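Endoribonuclease YbeY (Aquifex aeolicus, PDB 1OZ9) is probably a zinc-dependent, single-strand-specific endoribonuclease that takes part in 16S rRNA 3'-end maturation and late-stage 70S ribosome quality control. Local coordinates at residues A[10-15]-A[42-47]. Residues are numbered along the deposited sequence; the frame is centred on the assembly and turned at random.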
ATOM      1  N   ARG A  10      12.230   5.703   5.948  1.00 18.60           N
ATOM      2  CA  ARG A  10      12.426   6.491   4.729  1.00 18.61           C
ATOM      3  C   ARG A  10      11.314   6.128   3.814  1.00 18.20           C
ATOM      4  O   ARG A  10      11.263   4.992   3.318  1.00 17.47           O
ATOM      5  CB  ARG A  10      13.763   6.126   4.078  1.00 18.12           C
ATOM      6  CG  ARG A  10      14.024   6.922   2.775  1.00 16.41           C
ATOM      7  CD  ARG A  10      15.431   6.794   2.360  1.00 16.27           C
ATOM      8  NE  ARG A  10      15.917   7.582   1.236  1.00 12.60           N
ATOM      9  CZ  ARG A  10      16.885   7.101   0.444  1.00 17.22           C
ATOM     10  NH1 ARG A  10      17.314   5.851   0.637  1.00 15.20           N
ATOM     11  NH2 ARG A  10      17.375   7.809  -0.549  1.00 15.15           N
ATOM     12  N   VAL A  11      10.360   7.040   3.657  1.00 17.81           N
ATOM     13  CA  VAL A  11       9.237   6.794   2.771  1.00 18.22           C
ATOM     14  C   VAL A  11       9.481   7.562   1.476  1.00 18.76           C
ATOM     15  O   VAL A  11       9.687   8.784   1.505  1.00 17.84           O
ATOM     16  CB  VAL A  11       7.911   7.199   3.442  1.00 18.73           C
ATOM     17  CG1 VAL A  11       6.755   7.099   2.465  1.00 19.93           C
ATOM     18  CG2 VAL A  11       7.629   6.208   4.596  1.00 21.72           C
ATOM     19  N   LEU A  12       9.519   6.848   0.358  1.00 18.36           N
ATOM     20  CA  LEU A  12       9.772   7.439  -0.958  1.00 19.10           C
ATOM     21  C   LEU A  12       8.504   7.399  -1.786  1.00 18.91           C
ATOM     22  O   LEU A  12       8.068   6.327  -2.211  1.00 19.10           O
ATOM     23  CB  LEU A  12      10.862   6.652  -1.682  1.00 18.87           C
ATOM     24  CG  LEU A  12      12.122   6.630  -0.800  1.00 21.55           C
ATOM     25  CD1 LEU A  12      13.225   5.761  -1.393  1.00 24.95           C
ATOM     26  CD2 LEU A  12      12.601   8.048  -0.644  1.00 23.32           C
ATOM     27  N   VAL A  13       7.923   8.548  -2.055  1.00 17.86           N
ATOM     28  CA  VAL A  13       6.668   8.547  -2.781  1.00 18.44           C
ATOM     29  C   VAL A  13       6.909   9.025  -4.191  1.00 19.21           C
ATOM     30  O   VAL A  13       7.546  10.077  -4.385  1.00 18.30           O
ATOM     31  CB  VAL A  13       5.674   9.487  -2.129  1.00 18.62           C
ATOM     32  CG1 VAL A  13       4.373   9.568  -2.978  1.00 19.66           C
ATOM     33  CG2 VAL A  13       5.348   8.987  -0.683  1.00 18.38           C
ATOM     34  N   LYS A  14       6.404   8.285  -5.165  1.00 18.96           N
ATOM     35  CA  LYS A  14       6.536   8.708  -6.571  1.00 21.23           C
ATOM     36  C   LYS A  14       5.162   8.785  -7.197  1.00 20.95           C
ATOM     37  O   LYS A  14       4.398   7.819  -7.108  1.00 19.71           O
ATOM     38  CB  LYS A  14       7.396   7.715  -7.336  1.00 22.13           C
ATOM     39  CG  LYS A  14       8.868   7.850  -6.971  1.00 28.71           C
ATOM     40  CD  LYS A  14       9.768   6.899  -7.752  1.00 34.60           C
ATOM     41  CE  LYS A  14      11.008   7.644  -8.249  1.00 37.95           C
ATOM     42  NZ  LYS A  14      12.068   6.692  -8.687  1.00 41.52           N
ATOM     43  N   LEU A  15       4.833   9.918  -7.817  1.00 20.03           N
ATOM     44  CA  LEU A  15       3.491  10.075  -8.389  1.00 20.77           C
ATOM     45  C   LEU A  15       3.525  10.273  -9.884  1.00 20.74           C
ATOM     46  O   LEU A  15       4.135  11.246 -10.388  1.00 20.31           O
ATOM     47  CB  LEU A  15       2.775  11.288  -7.765  1.00 20.80           C
ATOM     48  CG  LEU A  15       2.765  11.380  -6.228  1.00 22.51           C
ATOM     49  CD1 LEU A  15       2.145  12.684  -5.730  1.00 21.64           C
ATOM     50  CD2 LEU A  15       2.001  10.212  -5.648  1.00 19.84           C
ATOM     51  N   GLU A  42      12.889   1.186   4.664  1.00 16.54           N
ATOM     52  CA  GLU A  42      12.574   1.986   3.482  1.00 17.43           C
ATOM     53  C   GLU A  42      11.321   1.448   2.819  1.00 17.92           C
ATOM     54  O   GLU A  42      11.156   0.234   2.687  1.00 19.02           O
ATOM     55  CB  GLU A  42      13.749   1.983   2.495  1.00 16.83           C
ATOM     56  CG  GLU A  42      13.481   2.775   1.198  1.00 16.76           C
ATOM     57  CD  GLU A  42      14.633   2.609   0.225  1.00 19.71           C
ATOM     58  OE1 GLU A  42      14.421   2.056  -0.882  1.00 17.47           O
ATOM     59  OE2 GLU A  42      15.769   2.991   0.595  1.00 17.89           O
ATOM     60  N   LEU A  43      10.422   2.339   2.425  1.00 18.03           N
ATOM     61  CA  LEU A  43       9.185   1.924   1.774  1.00 18.98           C
ATOM     62  C   LEU A  43       8.987   2.846   0.595  1.00 19.22           C
ATOM     63  O   LEU A  43       9.091   4.063   0.768  1.00 20.04           O
ATOM     64  CB  LEU A  43       8.013   2.162   2.720  1.00 18.54           C
ATOM     65  CG  LEU A  43       6.619   2.031   2.120  1.00 20.28           C
ATOM     66  CD1 LEU A  43       6.394   0.579   1.654  1.00 21.36           C
ATOM     67  CD2 LEU A  43       5.558   2.441   3.155  1.00 21.34           C
ATOM     68  N   SER A  44       8.702   2.289  -0.582  1.00 18.52           N
ATOM     69  CA  SER A  44       8.384   3.122  -1.731  1.00 18.72           C
ATOM     70  C   SER A  44       6.889   3.014  -2.035  1.00 18.73           C
ATOM     71  O   SER A  44       6.318   1.916  -1.967  1.00 17.70           O
ATOM     72  CB  SER A  44       9.230   2.737  -2.946  1.00 20.04           C
ATOM     73  OG  SER A  44      10.605   3.040  -2.684  1.00 19.73           O
ATOM     74  N   VAL A  45       6.260   4.156  -2.320  1.00 18.07           N
ATOM     75  CA  VAL A  45       4.849   4.158  -2.689  1.00 18.78           C
ATOM     76  C   VAL A  45       4.718   4.789  -4.075  1.00 18.73           C
ATOM     77  O   VAL A  45       5.218   5.915  -4.299  1.00 18.81           O
ATOM     78  CB  VAL A  45       3.998   4.909  -1.671  1.00 19.02           C
ATOM     79  CG1 VAL A  45       2.512   4.860  -2.087  1.00 19.95           C
ATOM     80  CG2 VAL A  45       4.198   4.303  -0.251  1.00 21.35           C
ATOM     81  N   TYR A  46       4.090   4.089  -5.022  1.00 17.26           N
ATOM     82  CA  TYR A  46       3.952   4.644  -6.377  1.00 18.93           C
ATOM     83  C   TYR A  46       2.473   4.804  -6.684  1.00 18.78           C
ATOM     84  O   TYR A  46       1.712   3.851  -6.510  1.00 17.73           O
ATOM     85  CB  TYR A  46       4.591   3.694  -7.390  1.00 18.84           C
ATOM     86  CG  TYR A  46       4.675   4.169  -8.841  1.00 23.87           C
ATOM     87  CD1 TYR A  46       4.788   5.514  -9.172  1.00 24.97           C
ATOM     88  CD2 TYR A  46       4.677   3.238  -9.887  1.00 25.68           C
ATOM     89  CE1 TYR A  46       4.889   5.920 -10.496  1.00 25.45           C
ATOM     90  CE2 TYR A  46       4.775   3.625 -11.200  1.00 26.47           C
ATOM     91  CZ  TYR A  46       4.886   4.959 -11.514  1.00 27.19           C
ATOM     92  OH  TYR A  46       4.986   5.309 -12.848  1.00 25.72           O
ATOM     93  N   ILE A  47       2.051   5.996  -7.095  1.00 17.01           N
ATOM     94  CA  ILE A  47       0.654   6.169  -7.521  1.00 17.93           C
ATOM     95  C   ILE A  47       0.665   6.288  -9.046  1.00 17.11           C
ATOM     96  O   ILE A  47       1.215   7.252  -9.608  1.00 17.45           O
ATOM     97  CB  ILE A  47      -0.007   7.425  -6.936  1.00 17.40           C
ATOM     98  CG1 ILE A  47       0.101   7.487  -5.407  1.00 19.91           C
ATOM     99  CG2 ILE A  47      -1.468   7.513  -7.406  1.00 18.49           C
ATOM    100  CD1 ILE A  47      -0.519   6.289  -4.637  1.00 17.66           C
TER
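Carboxylate oxygen OE2 of E42 has two partners: NH1 of R10, in a salt bridge at 3.3 Å, and the hydroxyl of Y81, in a hydrogen bond. R10 and E42 are paired in register on parallel strands, and with CG anti to the backbone N in both (chi1 180° and 178°) their extended chains run side by side, guanidinium and carboxylate planes nearly perpendicular. Methyl CD1 of L12 lies 3.8 Å from E42 CD and over one guanidinium face, toward its rim, an apolar cover that does not compete for charge. With an alanine in place of E42, R10 would probably lose its carboxylate mate, Y81 a hydrogen-bond partner and L12 CD1 a neighbour. Five backbone hydrogen bonds follow the parallel pattern: L12, opposite S44, gives its N to L43 O (2.8 Å) and accepts V45 N. Carbonyl O of K14 accepts I47 N and meets the Y46 ring edge, 3.1 Å from CD1. V11, V13, L15, L43, V45 and I47 form an apolar face, suited to helix packing; L15 CD2 and I47 CG1 lie unusually close, 3.3 Å apart. In this beta-alpha-beta unit strand 10-15 borders the sheet, strand 81-90 flanks 41-48, and helices 22-35 and 105-120 cover V11 and L43, respectively.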